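PDB 3SO6: LDL receptor adaptor protein from Rattus norvegicus, which acts as a clathrin-associated sorting adaptor, gripping the NPXY motif of the LDL receptor tail through its phosphotyrosine-binding domain for endocytosis. Local coordinates for residues A[123-126]-A[127-131]; A[31-34]-A[35-39]; A[20-23]-A[24-27]. One frame throughout, in Å; residues are numbered along the deposited sequence.

Interaction 1 (A[123-126]-A[127-131]); sequences FKVA and FEFWQ
Ala126 hands its carbonyl O to Trp130 N at 2.9 Å, one of four successive i to i+4 bonds that make this a regular alpha helix of about two turns. It belongs to the long C-terminal helix 109-131, the element that in a PTB domain helps line the groove for the receptor peptide. Ala126 and the side chain of Phe127 both pack on apolar side chains of the bound peptide, and Trp130 NE1 hydrogen-bonds the peptide backbone. The CB of Phe127 rests on the carbonyl O of Phe123, 3.4 Å away; with CG anti to the backbone N (chi1 -177°) its ring swings away from the preceding turn, and CG of Gln131 lies over one face, toward the rim.

Round the helix the chemistry is different. Glu128 brings OE2 to within 3.0 Å of Lys124 NZ in a salt bridge, the ammonium meeting the oxygen nearly along its C-O axis. The pair lies on the exposed side of the helix. Next to it, Val125 and Phe129 lie side by side and point the same way, with Val125 also touching Pro52 and Phe129 touching Leu134. With an alanine at Phe129, the CG1 methyl of Val125 would probably lose its aromatic neighbour and Leu134 the surface it packs on. The ring edge also passes Val125 O, which lies near the ring plane, 3.3 Å from Phe129 CD2, while Val125 CG1 sits 3.6 Å from Phe129 CE2.

Interaction 2 (A[31-34]-A[35-39]); sequences RIVA and TAKAS
Val33 and Lys37 run alongside each other on the last turns of helix 22-38, the helix that follows strand 4-16 in this PTB domain. Apolar contact comes first: the CG1 methyl of Val33 lies 3.6 Å from Lys37 CE, the closest atom of the lysine, with NZ just beyond it. Lys37 gets there with an extended chain beyond CG, and CG itself, anti to the carbonyl carbon (chi1 -72°), is laid against Val33 O. On the inner side, Ile32 packs on Leu11 and Thr14, and Ala36 also touches Leu11, which seats the helix on strand 4-16.

Backbone hydrogen bonding runs from i to i+4 throughout. Thr35 N meets Arg31 O, Ala36 N meets Ile32 O, and Lys37 N approaches Val33 O at 3.0 Å with an N-H...O angle of 167°. The last of the set, Ala38 N to Ala34 O, is the most bent at 145°.

Side-chain polar contacts gather at the two ends. Thr35 OG1 comes within 3.0 Å of Arg31 O, beside the backbone bond to the same oxygen. Arg31 itself turns back to strand 4-16, its NE bonded to Thr14 OG1 and its NH2 to Leu15 O. At the other end Ser39 OG lies 2.7 Å from Ala36 O, and OG also pairs with Lys41 N. The chemistry implies a closely held end: Ala36 O is gripped by two donors of one serine, its N and OG, which fixes the turn after it, while Lys37 is exposed with its methylenes lying along Val33.

Interaction 3 (A[20-23]-A[24-27]); sequences KGEE and LSAA
Leu24 and Glu23 lie side by side at the first turn of helix 22-38, both leaning back over the turn that leads in. Leu24 sends CD1 to within 3.1 Å of Lys20 O, a tight approach, and its chi2 of 140° departs from the usual staggered values. Glu23 takes the less common course: CG sits between the backbone N and the carbonyl carbon (chi1 78°), and a bend at chi2 folds the carboxylate back until OE2 is 3.6 Å from Leu24 CD1. That fold delivers OE2 to a salt bridge with Arg18.

Gly21 is the N-cap. Its phi of 137° would press a CB against the carbonyl O of Lys20, and a CB here would also run into Glu23 OE1, so the position calls for glycine. Its own O accepts Ser25 N at 3.1 Å, with a weak second bond from Leu24 N. Glu22 O then takes Ala26 N at 2.8 Å, whereas Ala27 N reaches Glu23 O only weakly.

Glu22 is extended, and its OE2 hydrogen-bonds a polar side chain of the bound peptide. Lys20 NZ binds Ser75 O and, weakly, the peptide backbone. The helix start thus lies beside strand 74-79, with Lys20, Glu22 and Ser25 touching Tyr76, and Ser25 reaching Thr78 as well.

All three are local helical contacts in one PTB domain. Interactions 2 and 3 occupy the two ends of helix 22-38 and follow one another along it with three residues between, their centres about 17 Å apart; interaction 1 belongs to the final helix, with its centre about 35 Å from that of interaction 2, on opposite sides of the chain's centre. Each is only partly buried, and interaction 2 is the most exposed. Interactions 1 and 3 both reach the bound receptor peptide, the first mainly through apolar and aromatic groups plus one indole hydrogen bond, the other through charged side chains at a helix start. Interaction 2 instead seats its helix on strand 4-16.

Interaction 1 (A[123-126]-A[127-131])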
loop_
_atom_site.group_PDB
_atom_site.type_symbol
_atom_site.label_atom_id
_atom_site.label_comp_id
_atom_site.label_asym_id
_atom_site.label_seq_id
_atom_site.Cartn_x
_atom_site.Cartn_y
_atom_site.Cartn_z
ATOM N N PHE A 123 -10.696 -1.153 -0.837
ATOM C CA PHE A 123 -11.242 -0.100 0.029
ATOM C C PHE A 123 -12.744 -0.054 -0.134
ATOM O O PHE A 123 -13.494 0.081 0.824
ATOM C CB PHE A 123 -10.740 1.258 -0.414
ATOM C CG PHE A 123 -9.262 1.529 -0.218
ATOM C CD1 PHE A 123 -8.450 0.785 0.656
ATOM C CD2 PHE A 123 -8.684 2.666 -0.871
ATOM C CE1 PHE A 123 -7.115 1.147 0.841
ATOM C CE2 PHE A 123 -7.386 3.041 -0.648
ATOM C CZ PHE A 123 -6.584 2.253 0.184
ATOM N N LYS A 124 -13.265 -0.091 -1.369
ATOM C CA LYS A 124 -14.693 0.036 -1.655
ATOM C C LYS A 124 -15.486 -1.139 -1.089
ATOM O O LYS A 124 -16.500 -0.963 -0.400
ATOM C CB LYS A 124 -14.909 0.147 -3.169
ATOM C CG LYS A 124 -16.420 0.288 -3.503
ATOM C CD LYS A 124 -16.668 0.483 -5.068
ATOM C CE LYS A 124 -18.081 1.075 -5.296
ATOM N NZ LYS A 124 -19.007 0.023 -5.599
ATOM N N VAL A 125 -15.005 -2.357 -1.331
ATOM C CA VAL A 125 -15.716 -3.529 -0.848
ATOM C C VAL A 125 -15.625 -3.559 0.689
ATOM O O VAL A 125 -16.657 -3.863 1.338
ATOM C CB VAL A 125 -15.105 -4.779 -1.487
ATOM C CG1 VAL A 125 -15.709 -6.035 -0.814
ATOM C CG2 VAL A 125 -15.390 -4.754 -2.962
ATOM N N ALA A 126 -14.513 -3.242 1.302
ATOM C CA ALA A 126 -14.453 -3.179 2.785
ATOM C C ALA A 126 -15.448 -2.187 3.332
ATOM O O ALA A 126 -16.097 -2.459 4.331
ATOM C CB ALA A 126 -13.024 -2.876 3.239
ATOM N N PHE A 127 -15.549 -1.041 2.684
ATOM C CA PHE A 127 -16.538 -0.050 3.123
ATOM C C PHE A 127 -17.976 -0.583 3.071
ATOM O O PHE A 127 -18.762 -0.351 3.974
ATOM C CB PHE A 127 -16.383 1.242 2.305
ATOM C CG PHE A 127 -17.322 2.325 2.768
ATOM C CD1 PHE A 127 -17.159 2.912 4.031
ATOM C CD2 PHE A 127 -18.385 2.683 2.009
ATOM C CE1 PHE A 127 -17.981 3.956 4.425
ATOM C CE2 PHE A 127 -19.304 3.694 2.500
ATOM C CZ PHE A 127 -19.060 4.279 3.726
ATOM N N GLU A 128 -18.315 -1.291 1.979
ATOM C CA GLU A 128 -19.607 -1.879 1.920
ATOM C C GLU A 128 -19.836 -2.963 2.977
ATOM O O GLU A 128 -20.969 -3.027 3.498
ATOM C CB GLU A 128 -19.863 -2.414 0.496
ATOM C CG GLU A 128 -19.941 -1.264 -0.479
ATOM C CD GLU A 128 -20.110 -1.691 -1.913
ATOM O OE1 GLU A 128 -20.809 -2.744 -2.131
ATOM O OE2 GLU A 128 -19.657 -0.948 -2.810
ATOM N N PHE A 129 -18.834 -3.796 3.289
ATOM C CA PHE A 129 -19.029 -4.692 4.438
ATOM C C PHE A 129 -19.271 -3.900 5.730
ATOM O O PHE A 129 -20.138 -4.227 6.561
ATOM C CB PHE A 129 -17.781 -5.559 4.610
ATOM C CG PHE A 129 -17.744 -6.813 3.773
ATOM C CD1 PHE A 129 -18.330 -7.971 4.254
ATOM C CD2 PHE A 129 -17.031 -6.874 2.594
ATOM C CE1 PHE A 129 -18.325 -9.140 3.505
ATOM C CE2 PHE A 129 -16.947 -8.057 1.873
ATOM C CZ PHE A 129 -17.632 -9.169 2.310
ATOM N N TRP A 130 -18.521 -2.828 5.876
ATOM C CA TRP A 130 -18.567 -2.063 7.125
ATOM C C TRP A 130 -19.973 -1.471 7.347
ATOM O O TRP A 130 -20.496 -1.472 8.463
ATOM C CB TRP A 130 -17.445 -1.000 7.103
ATOM C CG TRP A 130 -17.457 -0.056 8.250
ATOM C CD1 TRP A 130 -16.752 -0.206 9.434
ATOM C CD2 TRP A 130 -18.088 1.248 8.294
ATOM N NE1 TRP A 130 -17.027 0.888 10.258
ATOM C CE2 TRP A 130 -17.790 1.805 9.576
ATOM C CE3 TRP A 130 -18.928 1.965 7.422
ATOM C CZ2 TRP A 130 -18.290 3.069 9.992
ATOM C CZ3 TRP A 130 -19.384 3.217 7.793
ATOM C CH2 TRP A 130 -19.090 3.762 9.104
ATOM N N GLN A 131 -20.567 -1.015 6.241
ATOM C CA GLN A 131 -21.864 -0.336 6.329
ATOM C C GLN A 131 -22.938 -1.300 6.823
ATOM O O GLN A 131 -23.916 -0.854 7.423
ATOM C CB GLN A 131 -22.263 0.194 4.983
ATOM C CG GLN A 131 -21.486 1.388 4.552
ATOM C CD GLN A 131 -22.064 1.929 3.315
ATOM O OE1 GLN A 131 -22.000 1.270 2.297
ATOM N NE2 GLN A 131 -22.617 3.099 3.338
#

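Interaction 2 (A[31-34]-A[35-39])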
loop_
_atom_site.group_PDB
_atom_site.type_symbol
_atom_site.label_atom_id
_atom_site.label_comp_id
_atom_site.label_asym_id
_atom_site.label_seq_id
_atom_site.Cartn_x
_atom_site.Cartn_y
_atom_site.Cartn_z
ATOM N N ARG A 31 11.479 10.415 -1.627
ATOM C CA ARG A 31 12.466 10.134 -0.621
ATOM C C ARG A 31 12.829 8.670 -0.627
ATOM O O ARG A 31 14.042 8.326 -0.524
ATOM C CB ARG A 31 11.854 10.412 0.800
ATOM C CG ARG A 31 11.704 11.836 1.250
ATOM C CD ARG A 31 11.475 11.986 2.747
ATOM N NE ARG A 31 10.157 11.523 3.216
ATOM C CZ ARG A 31 8.994 12.205 3.100
ATOM N NH1 ARG A 31 8.902 13.291 2.359
ATOM N NH2 ARG A 31 7.889 11.766 3.676
ATOM N N ILE A 32 11.807 7.789 -0.669
ATOM C CA ILE A 32 12.087 6.367 -0.569
ATOM C C ILE A 32 12.890 5.940 -1.803
ATOM O O ILE A 32 13.821 5.147 -1.668
ATOM C CB ILE A 32 10.716 5.606 -0.523
ATOM C CG1 ILE A 32 9.968 5.884 0.789
ATOM C CG2 ILE A 32 10.950 4.120 -0.713
ATOM C CD1 ILE A 32 8.494 5.447 0.710
ATOM N N VAL A 33 12.504 6.371 -2.977
ATOM C CA VAL A 33 13.252 5.977 -4.194
ATOM C C VAL A 33 14.721 6.449 -4.127
ATOM O O VAL A 33 15.618 5.703 -4.457
ATOM C CB VAL A 33 12.552 6.537 -5.486
ATOM C CG1 VAL A 33 13.431 6.427 -6.641
ATOM C CG2 VAL A 33 11.232 5.808 -5.724
ATOM N N ALA A 34 14.964 7.683 -3.676
ATOM C CA ALA A 34 16.349 8.208 -3.644
ATOM C C ALA A 34 17.150 7.345 -2.633
ATOM O O ALA A 34 18.310 6.994 -2.917
ATOM C CB ALA A 34 16.327 9.701 -3.301
ATOM N N THR A 35 16.550 7.018 -1.494
ATOM C CA THR A 35 17.280 6.154 -0.480
ATOM C C THR A 35 17.585 4.790 -1.046
ATOM O O THR A 35 18.691 4.292 -0.911
ATOM C CB THR A 35 16.455 6.060 0.847
ATOM O OG1 THR A 35 16.310 7.425 1.301
ATOM C CG2 THR A 35 17.117 5.152 1.858
ATOM N N ALA A 36 16.652 4.211 -1.815
ATOM C CA ALA A 36 16.876 2.864 -2.331
ATOM C C ALA A 36 17.975 2.922 -3.379
ATOM O O ALA A 36 18.840 2.016 -3.440
ATOM C CB ALA A 36 15.574 2.359 -2.950
ATOM N N LYS A 37 17.970 3.931 -4.275
ATOM C CA LYS A 37 19.008 4.020 -5.296
ATOM C C LYS A 37 20.342 4.179 -4.668
ATOM O O LYS A 37 21.311 3.679 -5.238
ATOM C CB LYS A 37 18.781 5.218 -6.178
ATOM C CG LYS A 37 17.621 5.098 -7.125
ATOM C CD LYS A 37 17.430 6.362 -7.949
ATOM C CE LYS A 37 16.257 6.260 -8.920
ATOM N NZ LYS A 37 16.108 7.629 -9.540
ATOM N N ALA A 38 20.453 4.890 -3.548
ATOM C CA ALA A 38 21.777 5.143 -2.975
ATOM C C ALA A 38 22.249 3.941 -2.166
ATOM O O ALA A 38 23.410 3.938 -1.700
ATOM C CB ALA A 38 21.692 6.382 -2.103
ATOM N N SER A 39 21.402 2.909 -2.002
ATOM C CA SER A 39 21.675 1.842 -1.048
ATOM C C SER A 39 22.784 0.911 -1.535
ATOM O O SER A 39 23.473 0.278 -0.703
ATOM C CB SER A 39 20.397 1.028 -0.733
ATOM O OG SER A 39 19.994 0.158 -1.815
#

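Interaction 3 (A[20-23]-A[24-27])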
loop_
_atom_site.group_PDB
_atom_site.type_symbol
_atom_site.label_atom_id
_atom_site.label_comp_id
_atom_site.label_asym_id
_atom_site.label_seq_id
_atom_site.Cartn_x
_atom_site.Cartn_y
_atom_site.Cartn_z
ATOM N N LYS A 20 -3.526 11.410 4.086
ATOM C CA LYS A 20 -4.097 11.319 2.738
ATOM C C LYS A 20 -3.703 12.459 1.946
ATOM O O LYS A 20 -3.776 13.600 2.423
ATOM C CB LYS A 20 -5.648 11.330 2.729
ATOM C CG LYS A 20 -6.308 10.200 3.560
ATOM C CD LYS A 20 -7.829 10.251 3.550
ATOM C CE LYS A 20 -8.338 9.317 4.601
ATOM N NZ LYS A 20 -8.511 7.886 4.191
ATOM N N GLY A 21 -3.362 12.214 0.687
ATOM C CA GLY A 21 -3.110 13.266 -0.240
ATOM C C GLY A 21 -1.897 13.000 -1.091
ATOM O O GLY A 21 -0.821 12.544 -0.666
ATOM N N GLU A 22 -2.046 13.453 -2.322
ATOM C CA GLU A 22 -1.006 13.201 -3.282
ATOM C C GLU A 22 0.282 14.006 -3.001
ATOM O O GLU A 22 1.412 13.630 -3.403
ATOM C CB GLU A 22 -1.420 13.443 -4.727
ATOM C CG GLU A 22 -0.436 12.992 -5.808
ATOM C CD GLU A 22 -0.905 13.338 -7.223
ATOM O OE1 GLU A 22 -1.934 14.077 -7.409
ATOM O OE2 GLU A 22 -0.221 12.925 -8.180
ATOM N N GLU A 23 0.090 15.166 -2.323
ATOM C CA GLU A 23 1.284 15.953 -2.006
ATOM C C GLU A 23 2.209 15.182 -1.055
ATOM O O GLU A 23 3.468 15.267 -1.122
ATOM C CB GLU A 23 0.907 17.331 -1.463
ATOM C CG GLU A 23 0.452 17.429 -0.020
ATOM C CD GLU A 23 -0.910 16.839 0.340
ATOM O OE1 GLU A 23 -1.587 16.166 -0.462
ATOM O OE2 GLU A 23 -1.346 17.042 1.479
ATOM N N LEU A 24 1.589 14.413 -0.187
ATOM C CA LEU A 24 2.291 13.632 0.801
ATOM C C LEU A 24 2.938 12.447 0.146
ATOM O O LEU A 24 4.119 12.141 0.412
ATOM C CB LEU A 24 1.297 13.094 1.913
ATOM C CG LEU A 24 0.714 14.147 2.813
ATOM C CD1 LEU A 24 -0.777 13.923 3.145
ATOM C CD2 LEU A 24 1.573 14.311 4.045
ATOM N N SER A 25 2.147 11.709 -0.643
ATOM C CA SER A 25 2.680 10.492 -1.234
ATOM C C SER A 25 3.772 10.801 -2.245
ATOM O O SER A 25 4.726 10.031 -2.343
ATOM C CB SER A 25 1.576 9.624 -1.841
ATOM O OG SER A 25 0.898 10.251 -2.887
ATOM N N ALA A 26 3.585 11.859 -3.035
ATOM C CA ALA A 26 4.607 12.185 -4.030
ATOM C C ALA A 26 5.934 12.429 -3.343
ATOM O O ALA A 26 6.969 11.965 -3.806
ATOM C CB ALA A 26 4.205 13.380 -4.882
ATOM N N ALA A 27 5.936 13.219 -2.248
ATOM C CA ALA A 27 7.205 13.524 -1.579
ATOM C C ALA A 27 7.773 12.316 -0.914
ATOM O O ALA A 27 8.992 12.094 -0.904
ATOM C CB ALA A 27 7.025 14.672 -0.595
#